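Glycerol kinase, putative (PDB 2W40) probably transfers a phosphate group from ATP to glycerol, yielding sn-glycerol 3-phosphate in the degradation of glycerol. Local coordinates at residues A162-W170 with C180-T190; R382-N393 with F423-I431. One frame throughout, in Å; residues are numbered along the deposited sequence.

Contact 1 of 2, residues A162-W170 with C180-T190; sequences AVIGNINTW and CYTDVTNASRT. With EDO (1,2-ethanediol), chain B.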
loop_
_atom_site.group_PDB
_atom_site.type_symbol
_atom_site.label_atom_id
_atom_site.label_comp_id
_atom_site.label_asym_id
_atom_site.label_seq_id
_atom_site.Cartn_x
_atom_site.Cartn_y
_atom_site.Cartn_z
ATOM N N ALA C 162 -19.998 25.460 -30.006
ATOM C CA ALA C 162 -19.035 24.514 -29.445
ATOM C C ALA C 162 -18.869 23.314 -30.410
ATOM O O ALA C 162 -19.755 23.013 -31.201
ATOM C CB ALA C 162 -19.472 23.995 -28.050
ATOM N N VAL C 163 -17.732 22.618 -30.266
ATOM C CA VAL C 163 -17.482 21.297 -30.863
ATOM C C VAL C 163 -17.232 20.371 -29.662
ATOM O O VAL C 163 -16.410 20.726 -28.728
ATOM C CB VAL C 163 -16.265 21.349 -31.812
ATOM C CG1 VAL C 163 -15.996 19.954 -32.393
ATOM C CG2 VAL C 163 -16.453 22.298 -32.937
ATOM N N ILE C 164 -17.872 19.171 -29.691
ATOM C CA ILE C 164 -17.584 18.129 -28.698
ATOM C C ILE C 164 -16.772 17.076 -29.481
ATOM O O ILE C 164 -17.245 16.516 -30.457
ATOM C CB ILE C 164 -18.866 17.434 -28.172
ATOM C CG1 ILE C 164 -19.821 18.524 -27.596
ATOM C CG2 ILE C 164 -18.549 16.353 -27.157
ATOM C CD1 ILE C 164 -21.100 17.920 -27.043
ATOM N N GLY C 165 -15.587 16.801 -29.002
ATOM C CA GLY C 165 -14.730 15.845 -29.694
ATOM C C GLY C 165 -13.856 14.962 -28.843
ATOM O O GLY C 165 -13.360 15.366 -27.786
ATOM N N ASN C 166 -13.652 13.748 -29.345
ATOM C CA ASN C 166 -12.606 12.949 -28.825
ATOM C C ASN C 166 -11.207 13.435 -29.294
ATOM O O ASN C 166 -11.111 14.346 -30.058
ATOM C CB ASN C 166 -12.824 11.502 -29.131
ATOM C CG ASN C 166 -14.090 10.852 -28.466
ATOM O OD1 ASN C 166 -14.834 10.138 -29.182
ATOM N ND2 ASN C 166 -14.349 11.071 -27.158
ATOM N N ILE C 167 -10.133 12.780 -28.884
ATOM C CA ILE C 167 -8.800 13.297 -29.145
ATOM C C ILE C 167 -8.494 13.305 -30.667
ATOM O O ILE C 167 -7.866 14.178 -31.182
ATOM C CB ILE C 167 -7.750 12.491 -28.370
ATOM C CG1 ILE C 167 -7.838 12.791 -26.864
ATOM C CG2 ILE C 167 -6.293 12.668 -28.945
ATOM C CD1 ILE C 167 -7.222 14.137 -26.499
ATOM N N ASN C 168 -9.027 12.298 -31.374
ATOM C CA ASN C 168 -8.861 12.283 -32.807
ATOM C C ASN C 168 -9.425 13.487 -33.498
ATOM O O ASN C 168 -8.764 14.110 -34.333
ATOM C CB ASN C 168 -9.471 11.064 -33.456
ATOM C CG ASN C 168 -10.938 10.899 -33.190
ATOM O OD1 ASN C 168 -11.376 11.018 -32.022
ATOM N ND2 ASN C 168 -11.695 10.505 -34.217
ATOM N N THR C 169 -10.672 13.856 -33.093
ATOM C CA THR C 169 -11.345 15.049 -33.581
ATOM C C THR C 169 -10.547 16.328 -33.284
ATOM O O THR C 169 -10.421 17.250 -34.146
ATOM C CB THR C 169 -12.765 15.107 -33.036
ATOM O OG1 THR C 169 -13.418 13.888 -33.345
ATOM C CG2 THR C 169 -13.559 16.316 -33.678
ATOM N N TRP C 170 -9.993 16.389 -32.068
ATOM C CA TRP C 170 -9.203 17.518 -31.618
ATOM C C TRP C 170 -7.920 17.663 -32.554
ATOM O O TRP C 170 -7.582 18.766 -33.027
ATOM C CB TRP C 170 -8.854 17.323 -30.157
ATOM C CG TRP C 170 -7.955 18.335 -29.529
ATOM C CD1 TRP C 170 -6.710 18.097 -28.990
ATOM C CD2 TRP C 170 -8.179 19.763 -29.395
ATOM N NE1 TRP C 170 -6.166 19.280 -28.488
ATOM C CE2 TRP C 170 -7.017 20.317 -28.750
ATOM C CE3 TRP C 170 -9.226 20.610 -29.787
ATOM C CZ2 TRP C 170 -6.908 21.676 -28.418
ATOM C CZ3 TRP C 170 -9.132 21.949 -29.475
ATOM C CH2 TRP C 170 -7.980 22.492 -28.789
ATOM N N CYS C 180 -14.041 18.995 -38.765
ATOM C CA CYS C 180 -14.660 18.358 -37.626
ATOM C C CYS C 180 -15.140 16.967 -38.069
ATOM O O CYS C 180 -16.255 16.762 -38.674
ATOM C CB CYS C 180 -15.878 19.185 -37.166
ATOM S SG CYS C 180 -15.456 20.778 -36.373
ATOM N N TYR C 181 -14.282 16.003 -37.722
ATOM C CA TYR C 181 -14.505 14.641 -38.074
ATOM C C TYR C 181 -14.195 13.726 -36.927
ATOM O O TYR C 181 -13.346 13.978 -36.116
ATOM C CB TYR C 181 -13.588 14.189 -39.243
ATOM C CG TYR C 181 -13.846 14.835 -40.559
ATOM C CD1 TYR C 181 -15.062 14.772 -41.137
ATOM C CD2 TYR C 181 -12.809 15.359 -41.294
ATOM C CE1 TYR C 181 -15.302 15.289 -42.394
ATOM C CE2 TYR C 181 -13.026 15.893 -42.561
ATOM C CZ TYR C 181 -14.287 15.854 -43.104
ATOM O OH TYR C 181 -14.519 16.329 -44.368
ATOM N N THR C 182 -14.855 12.590 -36.971
ATOM C CA THR C 182 -14.468 11.431 -36.195
ATOM C C THR C 182 -14.571 10.201 -37.103
ATOM O O THR C 182 -14.843 10.308 -38.284
ATOM C CB THR C 182 -15.320 11.222 -34.881
ATOM O OG1 THR C 182 -14.642 10.288 -34.012
ATOM C CG2 THR C 182 -16.781 10.850 -35.172
ATOM N N ASP C 183 -14.237 9.089 -36.516
ATOM C CA ASP C 183 -14.349 7.785 -37.196
ATOM C C ASP C 183 -15.244 6.863 -36.413
ATOM O O ASP C 183 -15.539 7.081 -35.216
ATOM C CB ASP C 183 -12.997 7.164 -37.431
ATOM C CG ASP C 183 -12.423 6.619 -36.166
ATOM O OD1 ASP C 183 -11.742 7.383 -35.445
ATOM O OD2 ASP C 183 -12.719 5.455 -35.819
ATOM N N VAL C 184 -15.787 5.863 -37.098
ATOM C CA VAL C 184 -16.760 4.968 -36.468
ATOM C C VAL C 184 -16.280 4.263 -35.180
ATOM O O VAL C 184 -17.071 3.999 -34.260
ATOM C CB VAL C 184 -17.190 3.849 -37.449
ATOM C CG1 VAL C 184 -18.051 4.319 -38.616
ATOM C CG2 VAL C 184 -15.992 3.081 -37.960
ATOM N N THR C 185 -15.004 3.967 -35.054
ATOM C CA THR C 185 -14.469 3.359 -33.827
ATOM C C THR C 185 -14.482 4.315 -32.614
ATOM O O THR C 185 -15.023 3.948 -31.555
ATOM C CB THR C 185 -13.103 2.684 -33.994
ATOM O OG1 THR C 185 -12.060 3.669 -34.201
ATOM C CG2 THR C 185 -13.177 1.663 -35.154
ATOM N N ASN C 186 -14.014 5.560 -32.819
ATOM C CA ASN C 186 -14.073 6.547 -31.774
ATOM C C ASN C 186 -15.507 6.954 -31.432
ATOM O O ASN C 186 -15.825 7.095 -30.244
ATOM C CB ASN C 186 -13.245 7.771 -32.151
ATOM C CG ASN C 186 -11.742 7.593 -31.777
ATOM O OD1 ASN C 186 -11.402 7.529 -30.591
ATOM N ND2 ASN C 186 -10.882 7.575 -32.760
ATOM N N ALA C 187 -16.353 7.082 -32.451
ATOM C CA ALA C 187 -17.760 7.436 -32.204
ATOM C C ALA C 187 -18.435 6.373 -31.331
ATOM O O ALA C 187 -19.356 6.690 -30.548
ATOM C CB ALA C 187 -18.563 7.685 -33.475
ATOM N N SER C 188 -18.026 5.110 -31.458
ATOM C CA SER C 188 -18.647 3.992 -30.723
ATOM C C SER C 188 -18.299 3.996 -29.193
ATOM O O SER C 188 -18.858 3.209 -28.432
ATOM C CB SER C 188 -18.249 2.675 -31.364
ATOM O OG SER C 188 -16.965 2.248 -30.947
ATOM N N ARG C 189 -17.358 4.929 -28.831
ATOM C CA ARG C 189 -16.819 5.027 -27.491
ATOM C C ARG C 189 -17.436 6.178 -26.689
ATOM O O ARG C 189 -16.982 6.565 -25.605
ATOM C CB ARG C 189 -15.326 5.172 -27.516
ATOM C CG ARG C 189 -14.655 4.136 -28.376
ATOM C CD ARG C 189 -15.010 2.710 -28.030
ATOM N NE ARG C 189 -14.507 2.322 -26.697
ATOM C CZ ARG C 189 -14.304 1.093 -26.243
ATOM N NH1 ARG C 189 -14.670 0.013 -26.949
ATOM N NH2 ARG C 189 -13.721 0.906 -25.069
ATOM N N THR C 190 -18.446 6.764 -27.295
ATOM C CA THR C 190 -19.022 8.020 -26.748
ATOM C C THR C 190 -20.320 7.821 -25.909
ATOM O O THR C 190 -20.664 8.743 -25.098
ATOM C CB THR C 190 -19.357 9.005 -27.927
ATOM O OG1 THR C 190 -20.395 8.435 -28.724
ATOM C CG2 THR C 190 -18.133 9.497 -28.736
HETATM C C1 EDO B . -17.629 12.717 -28.626
HETATM O O1 EDO B . -16.738 13.586 -27.941
HETATM C C2 EDO B . -18.488 13.401 -29.662
HETATM O O2 EDO B . -17.703 13.802 -30.801
HETATM O O HOH W 1 -15.924 10.294 -31.635
HETATM O O HOH W 2 -11.830 16.992 -36.564
#
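Cys180 meets Val163 where two consecutive strand-then-helix units of the N-terminal FGGY kinase domain pack together, its SG lying 3.9 Å from Val163 CG2. Tyr181 contributes its backbone: the carbonyl O accepts a 2.8 Å hydrogen bond from Thr169 OG1, whose short side chain places the hydroxyl there from the first turn of helix 167-176. Thr182 turns its hydroxyl toward the same helix, OG1 standing anti to its own backbone N (chi1 -165°), and takes a nearly straight hydrogen bond from Asn168 ND2, 3.0 Å away and in the amide plane. The same OG1 shares a water with Asn166 OD1. Asp183 is the N-cap of helix 184-187; its OD2 accepts from Asn186 N, while OD1 offers its syn lone pair to Asn186 ND2 at 2.8 Å. Asn186 suits this place because its flat amide, gripped also by Asn83 through OD1, can lie against that of Asn168 with the planes 21° apart. An ethanediol, probably from the crystallisation liquor, gives a hydrogen bond from O2 to Ile164 O and touches the methyl of Thr190. Asn166 ND2 is held by Ser139 and Thr87, and Thr190 CG2 packs 3.4 Å from Asn166 OD1.

Contact 2 of 2, residues R382-N393 with F423-I431; sequences RALLEGIAFQLN and FMQFNSDII. With EDO (1,2-ethanediol), chain D.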
loop_
_atom_site.group_PDB
_atom_site.type_symbol
_atom_site.label_atom_id
_atom_site.label_comp_id
_atom_site.label_asym_id
_atom_site.label_seq_id
_atom_site.Cartn_x
_atom_site.Cartn_y
_atom_site.Cartn_z
ATOM N N ARG C 382 5.089 -6.505 -7.618
ATOM C CA ARG C 382 4.689 -7.799 -8.202
ATOM C C ARG C 382 3.207 -8.030 -8.065
ATOM O O ARG C 382 2.585 -8.509 -8.984
ATOM C CB ARG C 382 5.520 -8.958 -7.592
ATOM C CG ARG C 382 5.141 -10.267 -8.177
ATOM C CD ARG C 382 5.914 -11.456 -7.671
ATOM N NE ARG C 382 5.226 -12.568 -8.267
ATOM C CZ ARG C 382 5.637 -13.337 -9.258
ATOM N NH1 ARG C 382 6.906 -13.314 -9.688
ATOM N NH2 ARG C 382 4.777 -14.188 -9.763
ATOM N N ALA C 383 2.639 -7.637 -6.921
ATOM C CA ALA C 383 1.228 -7.960 -6.643
ATOM C C ALA C 383 0.376 -7.111 -7.653
ATOM O O ALA C 383 -0.655 -7.520 -8.155
ATOM C CB ALA C 383 0.844 -7.602 -5.112
ATOM N N LEU C 384 0.818 -5.861 -7.876
ATOM C CA LEU C 384 0.051 -4.964 -8.820
ATOM C C LEU C 384 0.043 -5.666 -10.237
ATOM O O LEU C 384 -1.008 -5.804 -10.874
ATOM C CB LEU C 384 0.566 -3.552 -8.906
ATOM C CG LEU C 384 -0.212 -2.664 -9.855
ATOM C CD1 LEU C 384 -0.481 -1.248 -9.334
ATOM C CD2 LEU C 384 0.419 -2.645 -11.265
ATOM N N LEU C 385 1.218 -6.193 -10.609
ATOM C CA LEU C 385 1.397 -6.837 -11.923
ATOM C C LEU C 385 0.573 -8.098 -11.995
ATOM O O LEU C 385 -0.175 -8.346 -12.952
ATOM C CB LEU C 385 2.875 -7.106 -12.118
ATOM C CG LEU C 385 3.698 -5.830 -12.353
ATOM C CD1 LEU C 385 5.191 -6.263 -12.470
ATOM C CD2 LEU C 385 3.244 -5.014 -13.555
ATOM N N GLU C 386 0.578 -8.864 -10.903
ATOM C CA GLU C 386 -0.280 -10.025 -10.819
ATOM C C GLU C 386 -1.729 -9.660 -10.968
ATOM O O GLU C 386 -2.485 -10.396 -11.614
ATOM C CB GLU C 386 -0.020 -10.834 -9.570
ATOM C CG GLU C 386 1.377 -11.497 -9.432
ATOM C CD GLU C 386 1.427 -12.563 -8.319
ATOM O OE1 GLU C 386 0.431 -12.716 -7.516
ATOM O OE2 GLU C 386 2.497 -13.263 -8.220
ATOM N N GLY C 387 -2.140 -8.600 -10.300
ATOM C CA GLY C 387 -3.534 -8.107 -10.445
ATOM C C GLY C 387 -3.989 -7.797 -11.877
ATOM O O GLY C 387 -5.151 -7.917 -12.201
ATOM N N ILE C 388 -3.058 -7.435 -12.762
ATOM C CA ILE C 388 -3.370 -7.304 -14.198
ATOM C C ILE C 388 -3.833 -8.639 -14.744
ATOM O O ILE C 388 -4.876 -8.738 -15.413
ATOM C CB ILE C 388 -2.201 -6.660 -14.987
ATOM C CG1 ILE C 388 -1.761 -5.286 -14.378
ATOM C CG2 ILE C 388 -2.532 -6.600 -16.527
ATOM C CD1 ILE C 388 -0.501 -4.698 -15.011
ATOM N N ALA C 389 -2.995 -9.673 -14.519
ATOM C CA ALA C 389 -3.316 -11.029 -14.954
ATOM C C ALA C 389 -4.605 -11.566 -14.443
ATOM O O ALA C 389 -5.424 -12.072 -15.220
ATOM C CB ALA C 389 -2.127 -11.981 -14.678
ATOM N N PHE C 390 -4.832 -11.381 -13.122
ATOM C CA PHE C 390 -6.121 -11.814 -12.574
ATOM C C PHE C 390 -7.338 -11.143 -13.203
ATOM O O PHE C 390 -8.365 -11.789 -13.411
ATOM C CB PHE C 390 -6.115 -11.601 -11.062
ATOM C CG PHE C 390 -5.255 -12.585 -10.302
ATOM C CD1 PHE C 390 -5.478 -13.985 -10.359
ATOM C CD2 PHE C 390 -4.192 -12.121 -9.531
ATOM C CE1 PHE C 390 -4.651 -14.857 -9.613
ATOM C CE2 PHE C 390 -3.406 -12.989 -8.812
ATOM C CZ PHE C 390 -3.615 -14.356 -8.902
ATOM N N GLN C 391 -7.208 -9.848 -13.473
ATOM C CA GLN C 391 -8.298 -9.151 -14.150
ATOM C C GLN C 391 -8.509 -9.672 -15.605
ATOM O O GLN C 391 -9.661 -9.846 -16.077
ATOM C CB GLN C 391 -7.990 -7.635 -14.148
ATOM C CG GLN C 391 -8.247 -6.932 -12.791
ATOM C CD GLN C 391 -7.898 -5.494 -12.906
ATOM O OE1 GLN C 391 -8.747 -4.682 -13.187
ATOM N NE2 GLN C 391 -6.594 -5.165 -12.750
ATOM N N LEU C 392 -7.388 -9.911 -16.292
ATOM C CA LEU C 392 -7.458 -10.411 -17.643
ATOM C C LEU C 392 -8.143 -11.769 -17.675
ATOM O O LEU C 392 -8.921 -12.074 -18.564
ATOM C CB LEU C 392 -6.051 -10.409 -18.229
ATOM C CG LEU C 392 -6.077 -10.715 -19.727
ATOM C CD1 LEU C 392 -6.903 -9.708 -20.585
ATOM C CD2 LEU C 392 -4.647 -10.914 -20.241
ATOM N N ASN C 393 -7.863 -12.612 -16.675
ATOM C CA ASN C 393 -8.490 -13.925 -16.588
ATOM C C ASN C 393 -10.007 -13.842 -16.482
ATOM O O ASN C 393 -10.745 -14.587 -17.124
ATOM C CB ASN C 393 -7.937 -14.648 -15.388
ATOM C CG ASN C 393 -8.524 -16.031 -15.253
ATOM O OD1 ASN C 393 -8.582 -16.797 -16.230
ATOM N ND2 ASN C 393 -8.891 -16.412 -13.994
ATOM N N PHE C 423 6.417 -11.900 -16.351
ATOM C CA PHE C 423 5.036 -11.370 -16.404
ATOM C C PHE C 423 4.170 -12.087 -17.412
ATOM O O PHE C 423 3.039 -12.575 -17.077
ATOM C CB PHE C 423 5.104 -9.861 -16.760
ATOM C CG PHE C 423 3.768 -9.199 -16.853
ATOM C CD1 PHE C 423 2.913 -9.099 -15.771
ATOM C CD2 PHE C 423 3.318 -8.711 -18.076
ATOM C CE1 PHE C 423 1.623 -8.454 -15.865
ATOM C CE2 PHE C 423 2.053 -8.116 -18.159
ATOM C CZ PHE C 423 1.227 -7.945 -17.051
ATOM N N MET C 424 4.666 -12.242 -18.650
ATOM C CA MET C 424 3.878 -12.931 -19.675
ATOM C C MET C 424 3.638 -14.398 -19.288
ATOM O O MET C 424 2.558 -14.972 -19.542
ATOM C CB MET C 424 4.590 -12.781 -21.003
ATOM C CG MET C 424 4.560 -11.374 -21.599
ATOM S SD MET C 424 2.860 -10.530 -21.410
ATOM C CE MET C 424 2.113 -11.473 -22.604
ATOM N N GLN C 425 4.624 -15.038 -18.638
ATOM C CA GLN C 425 4.444 -16.427 -18.205
ATOM C C GLN C 425 3.310 -16.518 -17.149
ATOM O O GLN C 425 2.474 -17.378 -17.217
ATOM C CB GLN C 425 5.755 -16.987 -17.686
ATOM C CG GLN C 425 5.609 -18.478 -17.354
ATOM C CD GLN C 425 5.244 -19.347 -18.567
ATOM O OE1 GLN C 425 6.042 -19.441 -19.488
ATOM N NE2 GLN C 425 4.121 -19.966 -18.533
ATOM N N PHE C 426 3.318 -15.562 -16.221
ATOM C CA PHE C 426 2.260 -15.506 -15.181
ATOM C C PHE C 426 0.890 -15.281 -15.822
ATOM O O PHE C 426 -0.080 -15.909 -15.430
ATOM C CB PHE C 426 2.554 -14.421 -14.166
ATOM C CG PHE C 426 1.657 -14.450 -13.004
ATOM C CD1 PHE C 426 1.857 -15.323 -11.961
ATOM C CD2 PHE C 426 0.539 -13.634 -12.910
ATOM C CE1 PHE C 426 1.048 -15.368 -10.882
ATOM C CE2 PHE C 426 -0.289 -13.719 -11.812
ATOM C CZ PHE C 426 -0.017 -14.564 -10.809
ATOM N N ASN C 427 0.825 -14.382 -16.806
ATOM C CA ASN C 427 -0.442 -14.185 -17.537
ATOM C C ASN C 427 -0.922 -15.465 -18.191
ATOM O O ASN C 427 -2.053 -15.890 -18.066
ATOM C CB ASN C 427 -0.298 -13.068 -18.625
ATOM C CG ASN C 427 -0.484 -11.666 -18.058
ATOM O OD1 ASN C 427 -1.514 -11.031 -18.320
ATOM N ND2 ASN C 427 0.482 -11.187 -17.278
ATOM N N SER C 428 0.014 -16.150 -18.896
ATOM C CA SER C 428 -0.360 -17.395 -19.610
ATOM C C SER C 428 -0.813 -18.459 -18.635
ATOM O O SER C 428 -1.855 -19.100 -18.872
ATOM C CB SER C 428 0.807 -17.928 -20.439
ATOM O OG SER C 428 0.390 -19.100 -21.130
ATOM N N ASP C 429 -0.086 -18.555 -17.489
ATOM C CA ASP C 429 -0.396 -19.459 -16.407
ATOM C C ASP C 429 -1.836 -19.169 -15.846
ATOM O O ASP C 429 -2.728 -20.066 -15.758
ATOM C CB ASP C 429 0.588 -19.345 -15.295
ATOM C CG ASP C 429 1.899 -19.967 -15.559
ATOM O OD1 ASP C 429 2.061 -20.666 -16.588
ATOM O OD2 ASP C 429 2.806 -19.755 -14.694
ATOM N N ILE C 430 -2.094 -17.927 -15.501
ATOM C CA ILE C 430 -3.394 -17.624 -14.835
ATOM C C ILE C 430 -4.562 -17.622 -15.794
ATOM O O ILE C 430 -5.641 -18.123 -15.430
ATOM C CB ILE C 430 -3.328 -16.339 -14.098
ATOM C CG1 ILE C 430 -2.403 -16.443 -12.906
ATOM C CG2 ILE C 430 -4.750 -15.755 -13.676
ATOM C CD1 ILE C 430 -2.692 -17.544 -11.788
ATOM N N ILE C 431 -4.404 -17.082 -16.995
ATOM C CA ILE C 431 -5.527 -17.111 -18.009
ATOM C C ILE C 431 -5.675 -18.462 -18.716
ATOM O O ILE C 431 -6.642 -18.600 -19.509
ATOM C CB ILE C 431 -5.487 -15.932 -19.029
ATOM C CG1 ILE C 431 -4.417 -16.109 -20.130
ATOM C CG2 ILE C 431 -5.256 -14.587 -18.286
ATOM C CD1 ILE C 431 -4.286 -14.983 -21.164
HETATM C C1 EDO D . -1.536 -14.717 -5.732
HETATM O O1 EDO D . -0.659 -14.983 -6.853
HETATM C C2 EDO D . -0.681 -14.376 -4.493
HETATM O O2 EDO D . 0.143 -15.516 -4.091
#
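Arg382 reaches across to Phe426 in a helix-helix packing of the C-terminal domain, of the actin-like ATPase superfamily; segments 382-393 and 423-431, parts of helices 377-403 and 421-431, run in roughly the same direction, crossing at -33° with axes 8.8 Å apart at their closest. Its extended chain sets NH2 3.8 Å from Phe426 CD1, while NE and NH2 both grip OE2 of Glu386, one turn on, in a salt bridge. Leu385 turns its carbonyl O to the edge of the Phe423 ring, in plane and 3.4 Å from CE1. Glu386 is long enough to lie over Phe426: its CG makes a CH-pi contact 3.9 Å from the ring centroid, and the carboxylate stacks almost parallel. Ile388 CG2 abuts Phe423 CZ. Ala389, small enough for a close approach, brings CB within 3.6 Å of Phe426 CD2, and with Arg382, Glu386 and Phe390 forms the hole into which Phe426 fits as a knob. The edge of Phe426 is directed at the face of Phe390 in an offset edge-to-face pair, planes at 86°. Leu392 CD2 lies 4.2 Å from Ile431 CD1. At Asn393, OD1 stands 3.3 Å from Ile430 O; Arg485 reconciles these two acceptors, giving NH2 to the former and NE to the latter.

How the contacts relate
Both contacts are buried, but they share no secondary-structure element: one lies in the N-terminal and one in the C-terminal FGGY domain, on opposite sides of the chain's centre, with nearest atoms about 13 Å apart. Contact 1 joins pieces close together in sequence, each a short strand running into a helix, and its chemistry is polar: hydroxyls, amides and waters bond to one another and to backbone groups. The side chain of Asn186 comes within about 7 Å of the bound glycerol. Contact 2 brings together two helices from more distant parts of the chain, and aromatic and aliphatic groups dominate, with its charged pair held within one helix. Its Ile388 and Phe423 side chains lie about 6 and 7 Å from Gly315 and Ser334, which bind ADP in another structure of this protein.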